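Local coordinates for protein cysteine desulfurase (Thermococcus onnurineus, PDB 5B89) that probably removes sulfur from L-cysteine with the help of pyridoxal 5'-phosphate, leaving L-alanine and handing the sulfur to a carrier, at residues M56-Y59 / Y60-R64; S75-A78 / T79-E83; G310-E313 / R314-K318; A360-L363 / D364-S367. All coordinates share one frame; numbering follows the deposited sequence.

Contact 1. Residues M56-Y59 / Y60-R64; sequences MDEY and YLKYR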
ATOM      1  N   MET B  56      -6.347   3.724  14.927  1.00 11.94           N
ATOM      2  CA  MET B  56      -6.825   3.215  13.670  1.00 12.12           C
ATOM      3  C   MET B  56      -8.300   2.817  13.751  1.00 11.91           C
ATOM      4  O   MET B  56      -9.037   3.086  12.868  1.00 12.60           O
ATOM      5  CB  MET B  56      -6.006   1.985  13.253  1.00 12.74           C
ATOM      6  CG  MET B  56      -4.594   2.346  12.891  1.00 12.26           C
ATOM      7  SD  MET B  56      -3.760   0.989  12.068  1.00 16.72           S
ATOM      8  CE  MET B  56      -3.720  -0.303  13.300  1.00 19.30           C
ATOM      9  N   ASP B  57      -8.669   2.196  14.848  1.00 12.58           N
ATOM     10  CA  ASP B  57     -10.046   1.782  15.102  1.00 13.37           C
ATOM     11  C   ASP B  57     -10.943   3.025  15.141  1.00 15.07           C
ATOM     12  O   ASP B  57     -12.066   2.968  14.762  1.00 14.86           O
ATOM     13  CB  ASP B  57     -10.149   1.141  16.493  1.00 17.62           C
ATOM     14  CG  ASP B  57      -9.641  -0.290  16.589  1.00 24.39           C
ATOM     15  OD1 ASP B  57      -9.367  -0.917  15.655  1.00 19.35           O
ATOM     16  OD2 ASP B  57      -9.552  -0.734  17.738  1.00 30.59           O
ATOM     17  N   GLU B  58     -10.417   4.138  15.626  1.00 13.31           N
ATOM     18  CA  GLU B  58     -11.167   5.363  15.684  1.00 13.32           C
ATOM     19  C   GLU B  58     -11.502   5.868  14.282  1.00 13.90           C
ATOM     20  O   GLU B  58     -12.574   6.290  14.045  1.00 14.32           O
ATOM     21  CB  GLU B  58     -10.452   6.428  16.531  1.00 15.21           C
ATOM     22  CG  GLU B  58     -11.315   7.621  16.814  1.00 18.83           C
ATOM     23  CD  GLU B  58     -10.579   8.832  17.377  1.00 26.09           C
ATOM     24  OE1 GLU B  58     -11.247   9.606  18.064  1.00 30.24           O
ATOM     25  OE2 GLU B  58      -9.405   9.045  17.130  1.00 22.70           O
ATOM     26  N   TYR B  59     -10.538   5.786  13.390  1.00 11.78           N
ATOM     27  CA  TYR B  59     -10.803   6.176  12.029  1.00 11.97           C
ATOM     28  C   TYR B  59     -11.907   5.271  11.432  1.00 12.80           C
ATOM     29  O   TYR B  59     -12.826   5.729  10.872  1.00 12.79           O
ATOM     30  CB  TYR B  59      -9.542   6.060  11.123  1.00 12.35           C
ATOM     31  CG  TYR B  59      -9.839   6.121   9.618  1.00 11.36           C
ATOM     32  CD1 TYR B  59     -10.326   7.231   9.049  1.00 11.02           C
ATOM     33  CD2 TYR B  59      -9.647   5.036   8.805  1.00 11.64           C
ATOM     34  CE1 TYR B  59     -10.619   7.295   7.728  1.00 11.50           C
ATOM     35  CE2 TYR B  59      -9.925   5.085   7.462  1.00 10.65           C
ATOM     36  CZ  TYR B  59     -10.402   6.213   6.918  1.00 10.24           C
ATOM     37  OH  TYR B  59     -10.702   6.277   5.610  1.00 11.09           O
ATOM     38  N   TYR B  60     -11.710   3.977  11.545  1.00 11.89           N
ATOM     39  CA  TYR B  60     -12.620   3.042  10.931  1.00 12.34           C
ATOM     40  C   TYR B  60     -14.014   3.091  11.482  1.00 14.09           C
ATOM     41  O   TYR B  60     -14.932   2.878  10.739  1.00 14.99           O
ATOM     42  CB  TYR B  60     -12.098   1.589  10.956  1.00 11.66           C
ATOM     43  CG  TYR B  60     -11.022   1.383   9.941  1.00 11.37           C
ATOM     44  CD1 TYR B  60     -11.308   1.435   8.640  1.00 12.58           C
ATOM     45  CD2 TYR B  60      -9.726   1.237  10.308  1.00 12.29           C
ATOM     46  CE1 TYR B  60     -10.327   1.313   7.703  1.00 14.89           C
ATOM     47  CE2 TYR B  60      -8.726   1.085   9.355  1.00 13.24           C
ATOM     48  CZ  TYR B  60      -9.065   1.161   8.051  1.00 14.11           C
ATOM     49  OH  TYR B  60      -8.185   1.067   7.085  1.00 18.16           O
ATOM     50  N   LEU B  61     -14.161   3.346  12.769  1.00 14.00           N
ATOM     51  CA  LEU B  61     -15.486   3.336  13.372  1.00 14.90           C
ATOM     52  C   LEU B  61     -16.146   4.676  13.658  1.00 16.46           C
ATOM     53  O   LEU B  61     -17.327   4.739  13.770  1.00 16.69           O
ATOM     54  CB  LEU B  61     -15.468   2.484  14.639  1.00 16.85           C
ATOM     55  CG  LEU B  61     -15.119   1.031  14.417  1.00 19.28           C
ATOM     56  CD1 LEU B  61     -14.950   0.344  15.732  1.00 23.15           C
ATOM     57  CD2 LEU B  61     -16.148   0.315  13.569  1.00 19.07           C
ATOM     58  N   LYS B  62     -15.353   5.738  13.739  1.00 15.01           N
ATOM     59  CA  LYS B  62     -15.858   7.053  14.057  1.00 16.28           C
ATOM     60  C   LYS B  62     -15.750   8.162  13.034  1.00 15.04           C
ATOM     61  O   LYS B  62     -16.506   9.073  13.090  1.00 15.81           O
ATOM     62  CB  LYS B  62     -15.311   7.547  15.414  1.00 19.48           C
ATOM     63  CG  LYS B  62     -15.626   6.651  16.595  1.00 24.65           C
ATOM     64  CD  LYS B  62     -15.288   7.365  17.900  1.00 34.15           C
ATOM     65  CE  LYS B  62     -15.135   6.439  19.083  1.00 38.50           C
ATOM     66  NZ  LYS B  62     -15.892   5.192  18.882  1.00 46.72           N
ATOM     67  N   TYR B  63     -14.812   8.086  12.107  1.00 13.68           N
ATOM     68  CA  TYR B  63     -14.694   9.116  11.091  1.00 12.82           C
ATOM     69  C   TYR B  63     -14.294   8.589   9.720  1.00 13.96           C
ATOM     70  O   TYR B  63     -13.567   9.163   9.042  1.00 14.49           O
ATOM     71  CB  TYR B  63     -13.812  10.320  11.525  1.00 12.65           C
ATOM     72  CG  TYR B  63     -12.362  10.057  11.880  1.00 11.91           C
ATOM     73  CD1 TYR B  63     -12.019   9.672  13.111  1.00 12.27           C
ATOM     74  CD2 TYR B  63     -11.368  10.299  10.978  1.00 12.94           C
ATOM     75  CE1 TYR B  63     -10.711   9.436  13.459  1.00 14.28           C
ATOM     76  CE2 TYR B  63     -10.063  10.063  11.303  1.00 12.60           C
ATOM     77  CZ  TYR B  63      -9.738   9.630  12.549  1.00 13.61           C
ATOM     78  OH  TYR B  63      -8.461   9.396  12.886  1.00 14.06           O
ATOM     79  N   ARG B  64     -14.854   7.456   9.377  1.00 13.39           N
ATOM     80  CA  ARG B  64     -14.542   6.780   8.161  1.00 12.16           C
ATOM     81  C   ARG B  64     -14.988   7.508   6.917  1.00 14.06           C
ATOM     82  O   ARG B  64     -16.160   7.709   6.702  1.00 15.60           O
ATOM     83  CB  ARG B  64     -15.146   5.361   8.240  1.00 13.14           C
ATOM     84  CG  ARG B  64     -14.799   4.455   7.083  1.00 14.43           C
ATOM     85  CD  ARG B  64     -13.351   4.014   6.982  1.00 13.24           C
ATOM     86  NE  ARG B  64     -13.339   2.964   5.994  1.00 12.80           N
ATOM     87  CZ  ARG B  64     -13.067   3.081   4.719  1.00 11.59           C
ATOM     88  NH1 ARG B  64     -13.314   2.065   3.933  1.00 12.66           N
ATOM     89  NH2 ARG B  64     -12.542   4.166   4.227  1.00 13.88           N
TER
HETATM   90  O   HOH W   1      -7.602   8.292  15.240  1.00 14.53           O
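Y59 and Y63, four residues apart where helix 50-62 runs out, meet in an offset edge-to-face (T-shaped) pair, planes at 71°, and with Y60 form an aromatic cluster. The tight part lies around Y59. Its ring sends one edge toward the face of Y63, with CD1 of Y59 and CE2 of Y63 3.6 Å apart, and the other toward the face of Y60, where the planes meet at 65°. A chi1 of 60° folds the Y63 ring back over the helix, and its face receives CA of Y59, 3.7 Å from the centroid, in a CH-pi contact. R64 closes the far end: its CD lies 3.6 Å from Y59 CE2, and its NH2 donates to Y59 OH at 3.1 Å. The solvent side is looser. E58 and K62 cross with only CG of E58 and CD of K62 near each other (4.1 Å), their charges not meeting, and a water links E58 OE2 to Y63 OH. Cutting Y59 back to an alanine is likely to open a gap between the Y60 and Y63 rings and leave R64 NH2 without one of its acceptors. Y59 OH also donates to A65 O, while R64 NE and NH2 bind T48 and T45 of the second subunit. Accepting from a guanidinium while donating to a carbonyl should polarise the phenol, and the chemistry couples this helix end to the dimer interface.

Contact 2. Residues S75-A78 / T79-E83; sequences SQMA and THKYE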
ATOM      1  N   SER B  75     -15.405  13.442   5.578  1.00 14.89           N
ATOM      2  CA  SER B  75     -14.296  13.638   4.698  1.00 13.89           C
ATOM      3  C   SER B  75     -13.428  14.734   5.303  1.00 16.51           C
ATOM      4  O   SER B  75     -12.222  14.682   5.217  1.00 15.20           O
ATOM      5  CB  SER B  75     -14.648  13.932   3.294  1.00 16.86           C
ATOM      6  OG  SER B  75     -13.503  14.054   2.419  1.00 20.10           O
ATOM      7  N   GLN B  76     -14.072  15.744   5.853  1.00 13.90           N
ATOM      8  CA  GLN B  76     -13.196  16.836   6.421  1.00 14.52           C
ATOM      9  C   GLN B  76     -12.397  16.318   7.536  1.00 13.50           C
ATOM     10  O   GLN B  76     -11.140  16.655   7.607  1.00 14.98           O
ATOM     11  CB  GLN B  76     -14.088  18.021   6.850  1.00 17.09           C
ATOM     12  CG  GLN B  76     -14.672  18.830   5.694  1.00 18.25           C
ATOM     13  CD  GLN B  76     -13.670  19.603   4.829  1.00 22.50           C
ATOM     14  OE1 GLN B  76     -12.783  20.251   5.400  1.00 25.70           O
ATOM     15  NE2 GLN B  76     -13.819  19.635   3.534  1.00 26.61           N
ATOM     16  N   MET B  77     -12.948  15.490   8.401  1.00 13.60           N
ATOM     17  CA  MET B  77     -12.281  14.973   9.593  1.00 14.08           C
ATOM     18  C   MET B  77     -11.161  14.019   9.098  1.00 15.27           C
ATOM     19  O   MET B  77      -9.985  14.083   9.548  1.00 13.89           O
ATOM     20  CB  MET B  77     -13.157  14.216  10.609  1.00 17.29           C
ATOM     21  CG  MET B  77     -12.404  13.732  11.798  1.00 20.30           C
ATOM     22  SD  MET B  77     -11.448  14.998  12.737  1.00 28.56           S
ATOM     23  CE  MET B  77     -12.746  16.044  13.415  1.00 31.90           C
ATOM     24  N   ALA B  78     -11.495  13.113   8.206  1.00 12.92           N
ATOM     25  CA  ALA B  78     -10.462  12.209   7.620  1.00 13.80           C
ATOM     26  C   ALA B  78      -9.315  12.953   6.964  1.00 13.82           C
ATOM     27  O   ALA B  78      -8.180  12.587   7.202  1.00 13.28           O
ATOM     28  CB  ALA B  78     -11.111  11.184   6.662  1.00 14.40           C
ATOM     29  N   THR B  79      -9.613  13.953   6.178  1.00 11.00           N
ATOM     30  CA  THR B  79      -8.610  14.765   5.496  1.00 11.09           C
ATOM     31  C   THR B  79      -7.744  15.464   6.575  1.00 13.81           C
ATOM     32  O   THR B  79      -6.491  15.442   6.441  1.00 13.77           O
ATOM     33  CB  THR B  79      -9.228  15.801   4.568  1.00 12.56           C
ATOM     34  OG1 THR B  79      -9.969  15.123   3.576  1.00 13.93           O
ATOM     35  CG2 THR B  79      -8.162  16.573   3.900  1.00 14.15           C
ATOM     36  N   HIS B  80      -8.347  16.070   7.583  1.00 12.24           N
ATOM     37  CA  HIS B  80      -7.523  16.717   8.654  1.00 13.59           C
ATOM     38  C   HIS B  80      -6.634  15.736   9.302  1.00 11.74           C
ATOM     39  O   HIS B  80      -5.424  16.045   9.480  1.00 13.97           O
ATOM     40  CB  HIS B  80      -8.455  17.337   9.673  1.00 15.29           C
ATOM     41  CG  HIS B  80      -7.868  17.641  11.042  1.00 21.94           C
ATOM     42  ND1 HIS B  80      -7.078  18.757  11.255  1.00 30.20           N
ATOM     43  CD2 HIS B  80      -7.921  16.986  12.228  1.00 26.31           C
ATOM     44  CE1 HIS B  80      -6.662  18.761  12.510  1.00 29.30           C
ATOM     45  NE2 HIS B  80      -7.166  17.704  13.127  1.00 32.78           N
ATOM     46  N   LYS B  81      -7.095  14.527   9.678  1.00 11.65           N
ATOM     47  CA  LYS B  81      -6.264  13.545  10.364  1.00 11.08           C
ATOM     48  C   LYS B  81      -5.184  12.998   9.389  1.00 12.50           C
ATOM     49  O   LYS B  81      -4.042  12.687   9.849  1.00 12.63           O
ATOM     50  CB  LYS B  81      -7.101  12.411  10.970  1.00 13.41           C
ATOM     51  CG  LYS B  81      -7.933  12.912  12.133  1.00 15.62           C
ATOM     52  CD  LYS B  81      -7.169  13.277  13.346  1.00 16.26           C
ATOM     53  CE  LYS B  81      -6.589  12.146  14.015  1.00 19.53           C
ATOM     54  NZ  LYS B  81      -5.852  12.457  15.289  1.00 21.63           N
ATOM     55  N   TYR B  82      -5.458  12.836   8.122  1.00 11.15           N
ATOM     56  CA  TYR B  82      -4.460  12.381   7.150  1.00 11.07           C
ATOM     57  C   TYR B  82      -3.335  13.433   6.987  1.00 12.76           C
ATOM     58  O   TYR B  82      -2.167  13.092   7.040  1.00 12.31           O
ATOM     59  CB  TYR B  82      -5.134  12.068   5.789  1.00 11.63           C
ATOM     60  CG  TYR B  82      -4.229  11.553   4.700  1.00 10.60           C
ATOM     61  CD1 TYR B  82      -3.515  10.362   4.899  1.00 11.57           C
ATOM     62  CD2 TYR B  82      -4.045  12.188   3.519  1.00 10.58           C
ATOM     63  CE1 TYR B  82      -2.734   9.875   3.930  1.00 11.52           C
ATOM     64  CE2 TYR B  82      -3.199  11.661   2.542  1.00 12.53           C
ATOM     65  CZ  TYR B  82      -2.521  10.528   2.813  1.00 10.84           C
ATOM     66  OH  TYR B  82      -1.657   9.961   1.852  1.00 13.54           O
ATOM     67  N   GLU B  83      -3.710  14.691   6.827  1.00 11.57           N
ATOM     68  CA  GLU B  83      -2.723  15.813   6.791  1.00 12.80           C
ATOM     69  C   GLU B  83      -1.990  15.859   8.095  1.00 11.48           C
ATOM     70  O   GLU B  83      -0.721  16.070   8.065  1.00 11.15           O
ATOM     71  CB  GLU B  83      -3.473  17.104   6.529  1.00 15.72           C
ATOM     72  CG  GLU B  83      -4.058  17.248   5.168  1.00 20.30           C
ATOM     73  CD  GLU B  83      -4.900  18.534   5.025  1.00 27.29           C
ATOM     74  OE1 GLU B  83      -5.271  19.192   6.059  1.00 33.52           O
ATOM     75  OE2 GLU B  83      -5.286  18.786   3.882  1.00 31.20           O
TER
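T79 turns its hydroxyl back onto S75 O, the carbonyl one turn earlier in helix 73-93, a side-chain-to-backbone bond added to the regular i to i+4 pattern of an alpha-helix. A chi1 of -61° sets OG1 beside its own backbone N, and from there OG1 donates to S75 O at 2.8 Å. T79 N donates to the same oxygen at 2.9 Å. The two donors arrive from opposite faces of the carbonyl plane, so S75 O is gripped twice and the hydroxyl's rotation is set. T79 OG1 also accepts from R69 N, while the S75 hydroxyl turns to N66 O and G70 N; both side chains thereby tie the helix to the segment that leads into it. A valine in place of T79 would probably leave R69 N without its acceptor and S75 O with the backbone donor alone. On another side of the helix M77 lies alongside both H80 and K81. M77 and H80 point the same way, and SD of M77 comes 4.1 Å from CD2 of H80, at a slant to the imidazole that is neither face nor edge. M77 and K81 both pack on Y63; K81 bends at chi2 and chi3, and its NZ forms a salt bridge with E84. Further on, Y82 packs on A294 of helix 291-307, with its OH bonded to E285. M77 SD faces both H80 and K81 from one side: it is also 4.1 Å from CG of K81.

Contact 3. Residues G310-E313 / R314-K318; sequences GRIE and RQEHK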
ATOM      1  N   GLY B 310      16.287   8.230  22.449  1.00 15.35           N
ATOM      2  CA  GLY B 310      17.452   7.983  23.275  1.00 14.95           C
ATOM      3  C   GLY B 310      17.285   6.814  24.218  1.00 15.13           C
ATOM      4  O   GLY B 310      18.168   6.044  24.394  1.00 17.34           O
ATOM      5  N   ARG B 311      16.118   6.727  24.806  1.00 13.88           N
ATOM      6  CA  ARG B 311      15.842   5.621  25.669  1.00 14.70           C
ATOM      7  C   ARG B 311      15.766   4.314  24.879  1.00 13.71           C
ATOM      8  O   ARG B 311      16.153   3.339  25.325  1.00 13.56           O
ATOM      9  CB  ARG B 311      14.530   5.821  26.361  1.00 17.35           C
ATOM     10  CG  ARG B 311      14.477   6.959  27.336  1.00 21.72           C
ATOM     11  CD  ARG B 311      13.194   6.793  28.134  1.00 23.68           C
ATOM     12  NE  ARG B 311      12.929   7.839  29.099  1.00 24.73           N
ATOM     13  CZ  ARG B 311      11.800   8.503  29.245  1.00 22.67           C
ATOM     14  NH1 ARG B 311      10.805   8.338  28.433  1.00 18.54           N
ATOM     15  NH2 ARG B 311      11.672   9.382  30.212  1.00 24.04           N
ATOM     16  N   ILE B 312      15.198   4.373  23.681  1.00 11.84           N
ATOM     17  CA  ILE B 312      15.104   3.213  22.856  1.00 12.25           C
ATOM     18  C   ILE B 312      16.517   2.659  22.520  1.00 11.78           C
ATOM     19  O   ILE B 312      16.861   1.490  22.653  1.00 12.72           O
ATOM     20  CB  ILE B 312      14.302   3.491  21.537  1.00 12.30           C
ATOM     21  CG1 ILE B 312      12.793   3.723  21.882  1.00 12.71           C
ATOM     22  CG2 ILE B 312      14.429   2.405  20.522  1.00 12.64           C
ATOM     23  CD1 ILE B 312      12.029   4.462  20.878  1.00 11.97           C
ATOM     24  N   GLU B 313      17.341   3.593  22.059  1.00 13.45           N
ATOM     25  CA  GLU B 313      18.745   3.198  21.673  1.00 16.39           C
ATOM     26  C   GLU B 313      19.518   2.607  22.870  1.00 14.63           C
ATOM     27  O   GLU B 313      20.168   1.585  22.759  1.00 14.04           O
ATOM     28  CB  GLU B 313      19.533   4.402  21.150  1.00 21.19           C
ATOM     29  CG  GLU B 313      18.940   5.093  19.960  1.00 27.91           C
ATOM     30  CD  GLU B 313      19.696   6.327  19.475  1.00 40.10           C
ATOM     31  OE1 GLU B 313      20.914   6.142  19.400  1.00 39.14           O
ATOM     32  OE2 GLU B 313      19.058   7.391  19.093  1.00 40.81           O
ATOM     33  N   ARG B 314      19.328   3.229  24.024  1.00 14.13           N
ATOM     34  CA  ARG B 314      20.002   2.760  25.267  1.00 15.03           C
ATOM     35  C   ARG B 314      19.541   1.382  25.705  1.00 13.63           C
ATOM     36  O   ARG B 314      20.369   0.497  26.035  1.00 15.64           O
ATOM     37  CB  ARG B 314      19.841   3.770  26.362  1.00 19.16           C
ATOM     38  CG  ARG B 314      20.746   4.954  25.980  1.00 25.51           C
ATOM     39  CD  ARG B 314      20.970   5.998  27.086  1.00 30.61           C
ATOM     40  NE  ARG B 314      19.781   6.806  27.437  1.00 33.86           N
ATOM     41  CZ  ARG B 314      19.354   7.865  26.757  1.00 33.05           C
ATOM     42  NH1 ARG B 314      20.034   8.343  25.684  1.00 34.85           N
ATOM     43  NH2 ARG B 314      18.256   8.491  27.201  1.00 38.60           N
ATOM     44  N   GLN B 315      18.215   1.136  25.660  1.00 13.28           N
ATOM     45  CA  GLN B 315      17.737  -0.132  26.021  1.00 12.41           C
ATOM     46  C   GLN B 315      18.238  -1.206  25.118  1.00 12.83           C
ATOM     47  O   GLN B 315      18.625  -2.279  25.463  1.00 13.09           O
ATOM     48  CB  GLN B 315      16.185  -0.121  26.109  1.00 13.36           C
ATOM     49  CG  GLN B 315      15.550  -1.458  26.390  1.00 13.99           C
ATOM     50  CD  GLN B 315      15.746  -2.017  27.812  1.00 14.28           C
ATOM     51  OE1 GLN B 315      16.451  -1.369  28.626  1.00 15.94           O
ATOM     52  NE2 GLN B 315      15.260  -3.165  28.052  1.00 14.12           N
ATOM     53  N   GLU B 316      18.160  -0.940  23.787  1.00 11.83           N
ATOM     54  CA  GLU B 316      18.639  -1.884  22.804  1.00 13.39           C
ATOM     55  C   GLU B 316      20.124  -2.226  22.972  1.00 11.54           C
ATOM     56  O   GLU B 316      20.456  -3.403  22.807  1.00 12.87           O
ATOM     57  CB  GLU B 316      18.280  -1.398  21.361  1.00 15.37           C
ATOM     58  CG  GLU B 316      16.746  -1.482  21.089  1.00 17.66           C
ATOM     59  CD  GLU B 316      16.394  -1.147  19.678  1.00 22.35           C
ATOM     60  OE1 GLU B 316      15.276  -0.761  19.403  1.00 16.27           O
ATOM     61  OE2 GLU B 316      17.196  -1.351  18.797  1.00 25.53           O
ATOM     62  N   HIS B 317      20.925  -1.231  23.283  1.00 13.71           N
ATOM     63  CA  HIS B 317      22.320  -1.482  23.466  1.00 14.79           C
ATOM     64  C   HIS B 317      22.546  -2.448  24.644  1.00 13.01           C
ATOM     65  O   HIS B 317      23.330  -3.281  24.552  1.00 12.89           O
ATOM     66  CB  HIS B 317      23.021  -0.170  23.729  1.00 14.71           C
ATOM     67  CG  HIS B 317      24.421  -0.362  24.150  1.00 17.18           C
ATOM     68  ND1 HIS B 317      24.851  -0.166  25.435  1.00 24.23           N
ATOM     69  CD2 HIS B 317      25.455  -0.874  23.475  1.00 16.85           C
ATOM     70  CE1 HIS B 317      26.117  -0.507  25.514  1.00 19.40           C
ATOM     71  NE2 HIS B 317      26.506  -0.938  24.345  1.00 21.94           N
ATOM     72  N   LYS B 318      21.809  -2.266  25.718  1.00 12.78           N
ATOM     73  CA  LYS B 318      21.946  -3.158  26.868  1.00 12.82           C
ATOM     74  C   LYS B 318      21.625  -4.570  26.467  1.00 13.00           C
ATOM     75  O   LYS B 318      22.260  -5.484  26.874  1.00 15.33           O
ATOM     76  CB  LYS B 318      21.043  -2.750  28.040  1.00 14.40           C
ATOM     77  CG  LYS B 318      21.352  -1.448  28.731  1.00 17.86           C
ATOM     78  CD  LYS B 318      20.371  -1.162  29.844  1.00 22.00           C
ATOM     79  CE  LYS B 318      20.463   0.257  30.326  1.00 28.62           C
ATOM     80  NZ  LYS B 318      19.438   0.665  31.327  1.00 33.87           N
TER
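R314 folds back over G310 in the opening turns of helix 309-329, a regular alpha-helix whose i to i+4 backbone bonds include R314 N to G310 O at 3.1 Å. From its root, the arginine stays close to that same carbonyl. CB lies 3.4 Å from G310 O. CG comes nearer still, and CD then swings outward to 3.9 Å from that oxygen. A bend at chi3 (-69°) returns the chain, so that NE and CZ pass back across the glycine. The guanidinium ends up flat over the peptide: G310 O sits 3.1 Å above its plane, over the centre, and R311 N lies toward the rim on the same face. NH2, 3.6 Å from G310 C, also reaches CG of R311. Since the oxygen is beneath the group rather than at its edge, NH1 and G310 O are near one another without a hydrogen bond, and the attraction is likely to be that of a positive flat group over a carbonyl dipole. A side chain at G310 would run into R314 NH1, and the glycine leaves that place to the guanidinium. R311 crosses R314 obliquely, its guanidinium bonded to I307 O and A19 O, which ties the helix to the chain before it. The inner side is carried by I312 and E316, aligned alongside each other. I312 packs on I304 and I307 of helix 291-307, and E316 OE1 bonds H217 ND1, so the helix is fixed against the body of the protein on that face. Where those two side chains meet, CG2 of I312 lies 3.5 Å from OE1 of E316.

Contact 4. Residues A360-L363 / D364-S367; sequences AAIL and DDHS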
ATOM      1  N   ALA B 360      16.113 -22.051  15.181  1.00 16.19           N
ATOM      2  CA  ALA B 360      14.939 -21.281  15.323  1.00 15.11           C
ATOM      3  C   ALA B 360      13.721 -22.061  15.813  1.00 13.30           C
ATOM      4  O   ALA B 360      12.897 -21.527  16.574  1.00 14.36           O
ATOM      5  CB  ALA B 360      14.601 -20.538  14.009  1.00 15.44           C
ATOM      6  N   ALA B 361      13.612 -23.297  15.353  1.00 14.95           N
ATOM      7  CA  ALA B 361      12.527 -24.184  15.789  1.00 16.43           C
ATOM      8  C   ALA B 361      12.668 -24.572  17.265  1.00 14.72           C
ATOM      9  O   ALA B 361      11.678 -24.526  17.959  1.00 17.56           O
ATOM     10  CB  ALA B 361      12.510 -25.431  14.946  1.00 16.05           C
ATOM     11  N   ILE B 362      13.918 -24.814  17.726  1.00 15.19           N
ATOM     12  CA  ILE B 362      14.119 -25.072  19.162  1.00 15.99           C
ATOM     13  C   ILE B 362      13.742 -23.886  20.029  1.00 16.15           C
ATOM     14  O   ILE B 362      13.069 -23.945  21.048  1.00 15.76           O
ATOM     15  CB  ILE B 362      15.510 -25.582  19.435  1.00 18.88           C
ATOM     16  CG1 ILE B 362      15.697 -26.959  18.843  1.00 19.32           C
ATOM     17  CG2 ILE B 362      15.816 -25.613  20.941  1.00 17.49           C
ATOM     18  CD1 ILE B 362      17.130 -27.257  18.624  1.00 21.66           C
ATOM     19  N   LEU B 363      14.089 -22.674  19.538  1.00 14.22           N
ATOM     20  CA  LEU B 363      13.724 -21.501  20.214  1.00 13.52           C
ATOM     21  C   LEU B 363      12.236 -21.294  20.280  1.00 12.53           C
ATOM     22  O   LEU B 363      11.687 -20.908  21.326  1.00 13.06           O
ATOM     23  CB  LEU B 363      14.476 -20.251  19.653  1.00 14.31           C
ATOM     24  CG  LEU B 363      15.996 -20.258  20.001  1.00 14.48           C
ATOM     25  CD1 LEU B 363      16.856 -19.342  19.132  1.00 14.54           C
ATOM     26  CD2 LEU B 363      16.213 -19.909  21.467  1.00 16.37           C
ATOM     27  N   ASP B 364      11.592 -21.535  19.161  1.00 13.65           N
ATOM     28  CA  ASP B 364      10.146 -21.479  19.086  1.00 14.06           C
ATOM     29  C   ASP B 364       9.427 -22.450  20.088  1.00 12.74           C
ATOM     30  O   ASP B 364       8.478 -22.033  20.705  1.00 15.91           O
ATOM     31  CB  ASP B 364       9.633 -21.694  17.673  1.00 15.93           C
ATOM     32  CG  ASP B 364       8.133 -21.597  17.578  1.00 17.68           C
ATOM     33  OD1 ASP B 364       7.415 -20.590  17.877  1.00 18.90           O
ATOM     34  OD2 ASP B 364       7.582 -22.736  17.343  1.00 19.54           O
ATOM     35  N   ASP B 365      10.012 -23.605  20.257  1.00 14.79           N
ATOM     36  CA  ASP B 365       9.477 -24.574  21.223  1.00 16.23           C
ATOM     37  C   ASP B 365       9.399 -23.871  22.595  1.00 16.25           C
ATOM     38  O   ASP B 365       8.552 -24.243  23.411  1.00 14.54           O
ATOM     39  CB  ASP B 365      10.403 -25.794  21.308  1.00 15.36           C
ATOM     40  CG  ASP B 365      10.484 -26.674  20.107  1.00 18.28           C
ATOM     41  OD1 ASP B 365       9.642 -26.631  19.220  1.00 20.90           O
ATOM     42  OD2 ASP B 365      11.501 -27.426  20.019  1.00 23.09           O
ATOM     43  N   HIS B 366      10.408 -23.045  22.930  1.00 14.01           N
ATOM     44  CA  HIS B 366      10.547 -22.306  24.135  1.00 14.15           C
ATOM     45  C   HIS B 366       9.894 -20.918  24.132  1.00 13.78           C
ATOM     46  O   HIS B 366      10.169 -20.110  24.950  1.00 14.72           O
ATOM     47  CB  HIS B 366      12.021 -22.204  24.531  1.00 14.53           C
ATOM     48  CG  HIS B 366      12.669 -23.500  24.868  1.00 15.37           C
ATOM     49  ND1 HIS B 366      13.170 -24.404  23.986  1.00 18.07           N
ATOM     50  CD2 HIS B 366      12.930 -23.988  26.097  1.00 17.46           C
ATOM     51  CE1 HIS B 366      13.654 -25.459  24.659  1.00 18.08           C
ATOM     52  NE2 HIS B 366      13.515 -25.196  25.910  1.00 18.68           N
ATOM     53  N   SER B 367       8.993 -20.707  23.152  1.00 14.72           N
ATOM     54  CA  SER B 367       8.271 -19.484  22.991  1.00 15.98           C
ATOM     55  C   SER B 367       9.176 -18.223  22.759  1.00 13.07           C
ATOM     56  O   SER B 367       8.733 -17.151  23.157  1.00 14.79           O
ATOM     57  CB  SER B 367       7.345 -19.214  24.149  1.00 17.60           C
ATOM     58  OG  SER B 367       6.357 -20.282  24.208  1.00 21.45           O
TER
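H366 curls back onto I362 where helix 356-365 ends in a Schellman motif, with S367, at positive phi (60°), as the C-prime residue. Backbone bonds come first. D364 N to A360 O (2.9 Å) and D365 N to A361 O still follow the helical pattern. H366 N is held weakly by both I362 O and L363 O, as the helix gives way. S367 N bonds to D364 O at 2.8 Å, and I368 N to L363 O completes the motif. Among apolar contacts, L363 reaches F406 and V409 of helix 400-415 and V370 of strand 368-373, I362 packs on L413, and V71 of the second subunit packs on A360 and A361. Of the polar side chains, D364 reaches outward and H366 turns back. D364, with CG anti to the backbone N (chi1 -178°), presents OD1 to the backbone N of R73 in the second subunit. The helix end thus neighbours strand 368-373, helix 400-415 and that subunit. The remaining bond is the imidazole's: H366 ND1 donates to I362 O at 3.0 Å, nearly straight at 174°, with the oxygen in the ring plane but the donor above the plane of the carbonyl.

Along the chain the four contacts run in series, none nesting or crossing another; each closes only a local helical turn. Contact 1 ends helix 50-62, and contact 2 opens the next helix, 73-93; their centres are about 11 Å apart and they touch, Y63 lying on M77 and K81, and Y59 on A78. Contact 3, in helix 309-329, stands alone, with its centre about 33 Å from that of contact 1. Contact 4 finishes helix 356-365, its centre about 26 Å from that of contact 3. Helix 291-307 is a common neighbour of contacts 1, 2 and 3, whereas contacts 1, 2 and 4 all reach the second subunit.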